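PDB 5KEC: flagellar brake protein YcgR from Klebsiella pneumoniae, which binds the second messenger c-di-GMP and, as the transcriptional activator MrkH, probably turns on type 3 fimbriae genes for biofilm formation. Local coordinates for residues 39-44 with 51-56; 119-124 with 228-233; 170-173 with 177-180. All coordinates share one frame; numbering follows the deposited sequence.

Interaction 1 of 3, residues 39-44 with 51-56; sequences IITQLT and FHIQTH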
# COMPACT_ATOMS: atom_id res chain seq x y z
N ILE B 39 -0.54 4.45 11.43
CA ILE B 39 -0.40 5.23 12.65
C ILE B 39 -0.78 6.68 12.40
O ILE B 39 -0.63 7.20 11.30
CB ILE B 39 1.02 5.14 13.25
CG1 ILE B 39 1.96 6.12 12.56
CG2 ILE B 39 1.56 3.71 13.15
CD1 ILE B 39 3.38 6.06 13.08
N ILE B 40 -1.32 7.32 13.43
CA ILE B 40 -1.63 8.74 13.35
C ILE B 40 -0.66 9.48 14.25
O ILE B 40 -0.43 9.07 15.40
CB ILE B 40 -3.05 9.03 13.84
CG1 ILE B 40 -4.08 8.24 13.03
CG2 ILE B 40 -3.34 10.53 13.77
CD1 ILE B 40 -4.23 8.71 11.61
N THR B 41 -0.10 10.56 13.74
CA THR B 41 0.78 11.41 14.51
C THR B 41 0.69 12.83 13.96
O THR B 41 -0.28 13.18 13.30
CB THR B 41 2.23 10.87 14.48
OG1 THR B 41 3.06 11.65 15.36
CG2 THR B 41 2.79 10.92 13.06
N GLN B 42 1.69 13.66 14.27
CA GLN B 42 1.76 15.01 13.71
C GLN B 42 3.10 15.21 13.04
O GLN B 42 4.08 14.54 13.37
CB GLN B 42 1.57 16.07 14.80
CG GLN B 42 0.15 16.60 14.97
CD GLN B 42 -0.76 15.63 15.68
OE1 GLN B 42 -0.31 14.64 16.26
NE2 GLN B 42 -2.06 15.90 15.64
N LEU B 43 3.15 16.13 12.08
CA LEU B 43 4.41 16.58 11.50
C LEU B 43 5.26 17.18 12.61
O LEU B 43 4.76 17.97 13.41
CB LEU B 43 4.14 17.65 10.45
CG LEU B 43 3.41 17.20 9.18
CD1 LEU B 43 2.80 18.42 8.50
CD2 LEU B 43 4.37 16.47 8.26
N THR B 44 6.54 16.85 12.65
CA THR B 44 7.39 17.41 13.70
C THR B 44 8.35 18.48 13.17
O THR B 44 8.97 19.22 13.95
CB THR B 44 8.17 16.30 14.45
OG1 THR B 44 8.92 15.52 13.53
CG2 THR B 44 7.22 15.38 15.17
N PHE B 51 10.23 16.64 5.34
CA PHE B 51 9.36 16.78 6.50
C PHE B 51 9.66 15.65 7.46
O PHE B 51 10.07 14.57 7.05
CB PHE B 51 7.88 16.77 6.10
CG PHE B 51 7.38 15.44 5.63
CD1 PHE B 51 6.85 14.52 6.53
CD2 PHE B 51 7.43 15.10 4.28
CE1 PHE B 51 6.38 13.29 6.10
CE2 PHE B 51 6.96 13.87 3.84
CZ PHE B 51 6.44 12.96 4.75
N HIS B 52 9.45 15.89 8.75
CA HIS B 52 9.77 14.90 9.77
C HIS B 52 8.54 14.39 10.48
O HIS B 52 7.56 15.12 10.64
CB HIS B 52 10.71 15.48 10.81
CG HIS B 52 12.05 15.84 10.28
ND1 HIS B 52 13.12 16.14 11.10
CD2 HIS B 52 12.51 15.95 9.01
CE1 HIS B 52 14.18 16.42 10.35
NE2 HIS B 52 13.83 16.32 9.08
N ILE B 53 8.60 13.14 10.90
CA ILE B 53 7.65 12.61 11.87
C ILE B 53 8.45 11.79 12.87
O ILE B 53 9.59 11.41 12.61
CB ILE B 53 6.57 11.74 11.19
CG1 ILE B 53 7.21 10.59 10.43
CG2 ILE B 53 5.69 12.60 10.27
CD1 ILE B 53 7.25 9.30 11.21
N GLN B 54 7.85 11.53 14.03
CA GLN B 54 8.52 10.77 15.08
C GLN B 54 7.62 9.65 15.55
O GLN B 54 6.41 9.84 15.74
CB GLN B 54 8.90 11.68 16.25
CG GLN B 54 9.93 12.76 15.89
CD GLN B 54 10.03 13.84 16.96
OE1 GLN B 54 9.70 13.61 18.12
NE2 GLN B 54 10.49 15.02 16.57
N THR B 55 8.20 8.47 15.74
CA THR B 55 7.45 7.31 16.16
C THR B 55 8.40 6.21 16.61
O THR B 55 9.54 6.14 16.16
CB THR B 55 6.58 6.78 15.00
OG1 THR B 55 5.93 5.56 15.40
CG2 THR B 55 7.43 6.50 13.78
N HIS B 56 7.94 5.35 17.51
CA HIS B 56 8.75 4.23 17.95
C HIS B 56 8.71 3.07 16.95
O HIS B 56 9.54 2.17 17.00
CB HIS B 56 8.34 3.76 19.35
CG HIS B 56 8.84 4.63 20.46
ND1 HIS B 56 8.16 5.73 20.91
CD2 HIS B 56 9.98 4.56 21.19
CE1 HIS B 56 8.84 6.30 21.89
NE2 HIS B 56 9.95 5.61 22.08
O HOH W 1 5.40 12.63 14.74
O HOH W 2 11.48 16.10 13.96
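Thr44 N donates to His52 O at 2.8 Å, nearly straight at 176°, and joins residues 39-44 to 51-56. The side chain of Thr44 works beside it: OG1 sits between its own backbone N and carbonyl carbon (chi1 56°), and this turns it over the start of the His52 side chain, 3.3 Å from His52 CB. The extended Gln54 comes obliquely, its NE2 3.4 Å from Thr44 CB. Further along, Leu43 crosses Phe51 at about a right angle, with Leu43 CD2 3.6 Å from Phe51 CD1, whereas Ile39 extends CD1 to Thr55.

Two waters add further links between the segments. One joins Thr41 OG1 and Gln42 O to Gln54 N, accepting from this last at 2.8 Å. The other links Thr44 OG1 and Gln54 NE2 with His52 ND1, lying in the plane of the imidazole at its edge. Threonine, glutamine and histidine suit this partly exposed, wet side.

Leucine and phenylalanine suit the buried one: both touch Phe20 of helix 13-25, and Phe51 also meets the rings of Phe67 and Phe98. The short strand pieces 39-42 and 51-55 run at 123° to each other, a splayed part of the antiparallel beta hairpin 37-46 with 50-55, where one water joins the two backbones within the curled sheet of the YcgR-like domain.

Interaction 2 of 3, residues 119-124 with 228-233; sequences HEHDFY and ILEAKR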
# COMPACT_ATOMS: atom_id res chain seq x y z
N HIS B 119 -13.94 -11.13 -4.13
CA HIS B 119 -14.58 -11.32 -5.44
C HIS B 119 -15.04 -12.76 -5.68
O HIS B 119 -14.81 -13.65 -4.85
CB HIS B 119 -13.65 -10.87 -6.56
CG HIS B 119 -12.35 -11.61 -6.60
ND1 HIS B 119 -12.19 -12.80 -7.27
CD2 HIS B 119 -11.14 -11.33 -6.05
CE1 HIS B 119 -10.95 -13.22 -7.14
NE2 HIS B 119 -10.29 -12.35 -6.39
N GLU B 120 -15.69 -12.99 -6.81
CA GLU B 120 -16.20 -14.32 -7.15
C GLU B 120 -15.41 -14.98 -8.29
O GLU B 120 -15.51 -16.19 -8.52
CB GLU B 120 -17.69 -14.25 -7.50
CG GLU B 120 -18.31 -15.58 -7.90
CD GLU B 120 -18.33 -15.78 -9.41
OE1 GLU B 120 -18.78 -14.86 -10.12
OE2 GLU B 120 -17.88 -16.85 -9.88
N HIS B 121 -14.62 -14.18 -8.99
CA HIS B 121 -13.87 -14.65 -10.16
C HIS B 121 -12.91 -15.81 -9.87
O HIS B 121 -12.45 -16.00 -8.75
CB HIS B 121 -13.11 -13.49 -10.80
CG HIS B 121 -13.98 -12.55 -11.59
ND1 HIS B 121 -14.21 -12.71 -12.94
CD2 HIS B 121 -14.68 -11.46 -11.21
CE1 HIS B 121 -15.01 -11.74 -13.36
NE2 HIS B 121 -15.31 -10.97 -12.33
N ASP B 122 -12.63 -16.58 -10.92
CA ASP B 122 -11.72 -17.72 -10.86
C ASP B 122 -10.28 -17.27 -11.09
O ASP B 122 -9.70 -17.57 -12.13
CB ASP B 122 -12.10 -18.74 -11.94
CG ASP B 122 -12.52 -20.08 -11.37
OD1 ASP B 122 -12.72 -20.18 -10.14
OD2 ASP B 122 -12.68 -21.03 -12.16
N PHE B 123 -9.71 -16.54 -10.14
CA PHE B 123 -8.36 -16.02 -10.30
C PHE B 123 -7.39 -16.87 -9.50
O PHE B 123 -7.68 -17.25 -8.37
CB PHE B 123 -8.29 -14.57 -9.81
CG PHE B 123 -9.11 -13.60 -10.62
CD1 PHE B 123 -9.59 -13.94 -11.87
CD2 PHE B 123 -9.39 -12.33 -10.12
CE1 PHE B 123 -10.34 -13.03 -12.62
CE2 PHE B 123 -10.13 -11.42 -10.85
CZ PHE B 123 -10.61 -11.77 -12.11
N TYR B 124 -6.24 -17.17 -10.10
CA TYR B 124 -5.23 -17.99 -9.43
C TYR B 124 -3.85 -17.37 -9.64
O TYR B 124 -3.68 -16.49 -10.49
CB TYR B 124 -5.24 -19.43 -9.98
CG TYR B 124 -6.52 -20.20 -9.71
CD1 TYR B 124 -6.65 -20.98 -8.57
CD2 TYR B 124 -7.59 -20.15 -10.60
CE1 TYR B 124 -7.82 -21.69 -8.32
CE2 TYR B 124 -8.76 -20.85 -10.36
CZ TYR B 124 -8.87 -21.62 -9.21
OH TYR B 124 -10.03 -22.32 -8.96
N ILE B 228 -14.97 -3.70 -8.26
CA ILE B 228 -15.61 -2.69 -7.43
C ILE B 228 -17.03 -2.40 -7.90
O ILE B 228 -17.98 -2.43 -7.12
CB ILE B 228 -14.80 -1.39 -7.44
CG1 ILE B 228 -13.41 -1.63 -6.84
CG2 ILE B 228 -15.54 -0.29 -6.69
CD1 ILE B 228 -12.43 -0.49 -7.07
N LEU B 229 -17.17 -2.12 -9.19
CA LEU B 229 -18.48 -1.87 -9.78
C LEU B 229 -19.42 -3.05 -9.51
O LEU B 229 -20.57 -2.86 -9.10
CB LEU B 229 -18.35 -1.62 -11.28
CG LEU B 229 -19.64 -1.28 -12.04
CD1 LEU B 229 -20.32 -0.05 -11.45
CD2 LEU B 229 -19.35 -1.09 -13.52
N GLU B 230 -18.92 -4.26 -9.73
CA GLU B 230 -19.70 -5.46 -9.47
C GLU B 230 -20.11 -5.56 -8.00
O GLU B 230 -21.25 -5.90 -7.69
CB GLU B 230 -18.91 -6.71 -9.88
CG GLU B 230 -19.61 -8.02 -9.52
CD GLU B 230 -18.71 -9.23 -9.65
OE1 GLU B 230 -17.66 -9.11 -10.32
OE2 GLU B 230 -19.04 -10.28 -9.07
N ALA B 231 -19.18 -5.26 -7.10
CA ALA B 231 -19.45 -5.30 -5.67
C ALA B 231 -20.50 -4.27 -5.24
O ALA B 231 -21.35 -4.55 -4.40
CB ALA B 231 -18.16 -5.11 -4.87
N LYS B 232 -20.44 -3.08 -5.84
CA LYS B 232 -21.44 -2.05 -5.55
C LYS B 232 -22.81 -2.45 -6.07
O LYS B 232 -23.81 -2.32 -5.36
CB LYS B 232 -21.02 -0.70 -6.14
CG LYS B 232 -19.85 -0.07 -5.43
CD LYS B 232 -19.46 1.25 -6.06
CE LYS B 232 -18.31 1.88 -5.30
NZ LYS B 232 -18.58 1.88 -3.83
N ARG B 233 -22.87 -2.94 -7.30
CA ARG B 233 -24.12 -3.39 -7.89
C ARG B 233 -24.72 -4.54 -7.08
O ARG B 233 -25.89 -4.88 -7.26
CB ARG B 233 -23.92 -3.82 -9.34
CG ARG B 233 -23.55 -2.69 -10.28
CD ARG B 233 -23.70 -3.14 -11.73
NE ARG B 233 -23.17 -2.16 -12.68
CZ ARG B 233 -23.89 -1.20 -13.25
NH1 ARG B 233 -25.18 -1.08 -12.97
NH2 ARG B 233 -23.31 -0.36 -14.09
O HOH W 3 -18.28 -10.07 -12.73
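His121 faces Glu230 through a water rather than by a direct bond. His121 NE2 and Glu230 OE1 are 3.6 Å apart, with OE1 at the edge of the imidazole and near its plane, while the ring and carboxylate planes are turned 67° from one another. The bridging water lies 3.1 Å from His121 NE2 and donates a weak bond of 2.7 Å to Glu230 OE1. Glu230 gets this far because CG is anti to its backbone N (chi1 175°) and the rest of the chain is extended, a reach that suits a long acidic residue on a helix surface. Within the loop, a weak backbone bond from Phe123 N to His121 O closes an inverse gamma turn centred on Asp122.

Charge forms a second group. ND1 of His121 makes a weak hydrogen bond with Glu174, so a carboxylate stands near each ring nitrogen and would probably favour a protonated imidazole. Glu120 brings a like charge, its OE1 4.7 Å from Glu230 OE2; Lys234, in a long and weak ion pair with Glu230, may offset it.

Packing is the third. CB of His121 rests on one face of the Phe123 ring, 3.2 Å above its plane and offset toward the rim. Leu227 of the helix touches both His119 and His121, and Ile223 meets the buried Phe123. The contact is thus a small solvent-bridged edge to the packing of the C-terminal helix 214-234 against the beta fold of the PilZ domain.

Interaction 3 of 3, residues 170-173 with 177-180; sequences LMLA and EITI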
# COMPACT_ATOMS: atom_id res chain seq x y z
N LEU B 170 -0.22 -14.22 -12.56
CA LEU B 170 -1.62 -14.04 -12.20
C LEU B 170 -2.51 -14.56 -13.31
O LEU B 170 -2.56 -14.00 -14.40
CB LEU B 170 -1.90 -12.56 -11.95
CG LEU B 170 -0.90 -11.87 -11.02
CD1 LEU B 170 -1.25 -10.40 -10.87
CD2 LEU B 170 -0.84 -12.57 -9.66
N MET B 171 -3.19 -15.67 -13.05
CA MET B 171 -4.18 -16.20 -13.99
C MET B 171 -5.51 -15.52 -13.71
O MET B 171 -6.18 -15.81 -12.72
CB MET B 171 -4.31 -17.71 -13.80
CG MET B 171 -3.00 -18.47 -13.99
SD MET B 171 -3.07 -20.17 -13.39
CE MET B 171 -4.38 -20.87 -14.39
N LEU B 172 -5.91 -14.60 -14.59
CA LEU B 172 -7.08 -13.77 -14.31
C LEU B 172 -8.24 -14.03 -15.27
O LEU B 172 -8.93 -13.11 -15.70
CB LEU B 172 -6.70 -12.29 -14.30
CG LEU B 172 -5.55 -11.94 -13.35
CD1 LEU B 172 -4.97 -10.55 -13.64
CD2 LEU B 172 -6.00 -12.05 -11.90
N ALA B 173 -8.46 -15.30 -15.59
CA ALA B 173 -9.59 -15.70 -16.42
C ALA B 173 -9.73 -14.82 -17.65
O ALA B 173 -8.81 -14.73 -18.48
CB ALA B 173 -10.88 -15.68 -15.59
N GLU B 177 -3.39 -13.19 -18.61
CA GLU B 177 -2.37 -13.50 -17.62
C GLU B 177 -1.42 -12.34 -17.45
O GLU B 177 -1.19 -11.55 -18.37
CB GLU B 177 -1.62 -14.78 -18.01
CG GLU B 177 -2.52 -16.00 -18.03
CD GLU B 177 -1.76 -17.30 -18.18
OE1 GLU B 177 -0.74 -17.32 -18.89
OE2 GLU B 177 -2.20 -18.31 -17.59
N ILE B 178 -0.87 -12.23 -16.25
CA ILE B 178 0.09 -11.19 -15.94
C ILE B 178 1.22 -11.77 -15.11
O ILE B 178 1.01 -12.23 -13.99
CB ILE B 178 -0.56 -10.04 -15.14
CG1 ILE B 178 -1.74 -9.45 -15.91
CG2 ILE B 178 0.47 -8.95 -14.83
CD1 ILE B 178 -2.43 -8.31 -15.19
N THR B 179 2.43 -11.74 -15.67
CA THR B 179 3.61 -12.20 -14.95
C THR B 179 4.14 -11.06 -14.10
O THR B 179 4.33 -9.95 -14.59
CB THR B 179 4.70 -12.70 -15.92
OG1 THR B 179 4.20 -13.81 -16.66
CG2 THR B 179 5.95 -13.13 -15.16
N ILE B 180 4.37 -11.32 -12.82
CA ILE B 180 4.74 -10.26 -11.91
C ILE B 180 5.59 -10.81 -10.78
O ILE B 180 5.67 -12.02 -10.59
CB ILE B 180 3.47 -9.62 -11.31
CG1 ILE B 180 3.79 -8.26 -10.68
CG2 ILE B 180 2.80 -10.58 -10.31
CD1 ILE B 180 2.57 -7.52 -10.20
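The carboxylate of Glu177 is the flat side-chain group here, and its OE2 meets Met171 CG at 3.7 Å. The two side chains lie side by side and point the same way, as residues paired across an antiparallel sheet do; this is a non-hydrogen-bonded pair. A charged glutamate suits the exposed face, and the flexible, apolar methionine can lie along it. Glu177 OE1 has a long, weak ion pair with Arg126.

Between the strands, Leu170 and Ile178 form the hydrogen-bonded pair: Leu170 N donates to Ile178 O at 2.7 Å, and Ile178 N returns a longer bond of 3.1 Å to Leu170 O. That carbonyl also receives a CA-H contact from Glu177 CA at 3.3 Å. These pairs close the end of the beta hairpin of strands 164-171 and 177-193, in the PilZ-domain sheet.

The other face is aliphatic and buried. Leu170 CG lies 4.0 Å from Ile180 CG2, and both residues touch Phe209 of the next strand. Ile180 holds CG1 anti to its backbone N (chi1 -163°), which leaves CG2 facing Leu170. Leu172 bends back with CD1 3.7 Å from Ile178 CD1; Ile178 and Leu172 meet helix 214-234 at Ile220 and Ile223 respectively.

How the interactions relate
From the N terminus, interaction 1 comes first and closes a short hairpin loop within the YcgR-like domain. It is complete before interaction 2 opens, and its centre lies about 37 Å from that of interaction 2 and 38 Å from that of interaction 3, on the opposite side of the chain's centre. Interaction 2 spans more than a hundred residues, bringing the C-terminal helix back to the loop before strand 124-128. Interaction 3, another hairpin, is nested inside that span. Interactions 2 and 3 touch: Tyr124 O lies 2.7 Å from Met171 N, a probable hydrogen bond, and Phe123 packs on Leu172 and Ala173, tying loop, hairpin and helix together.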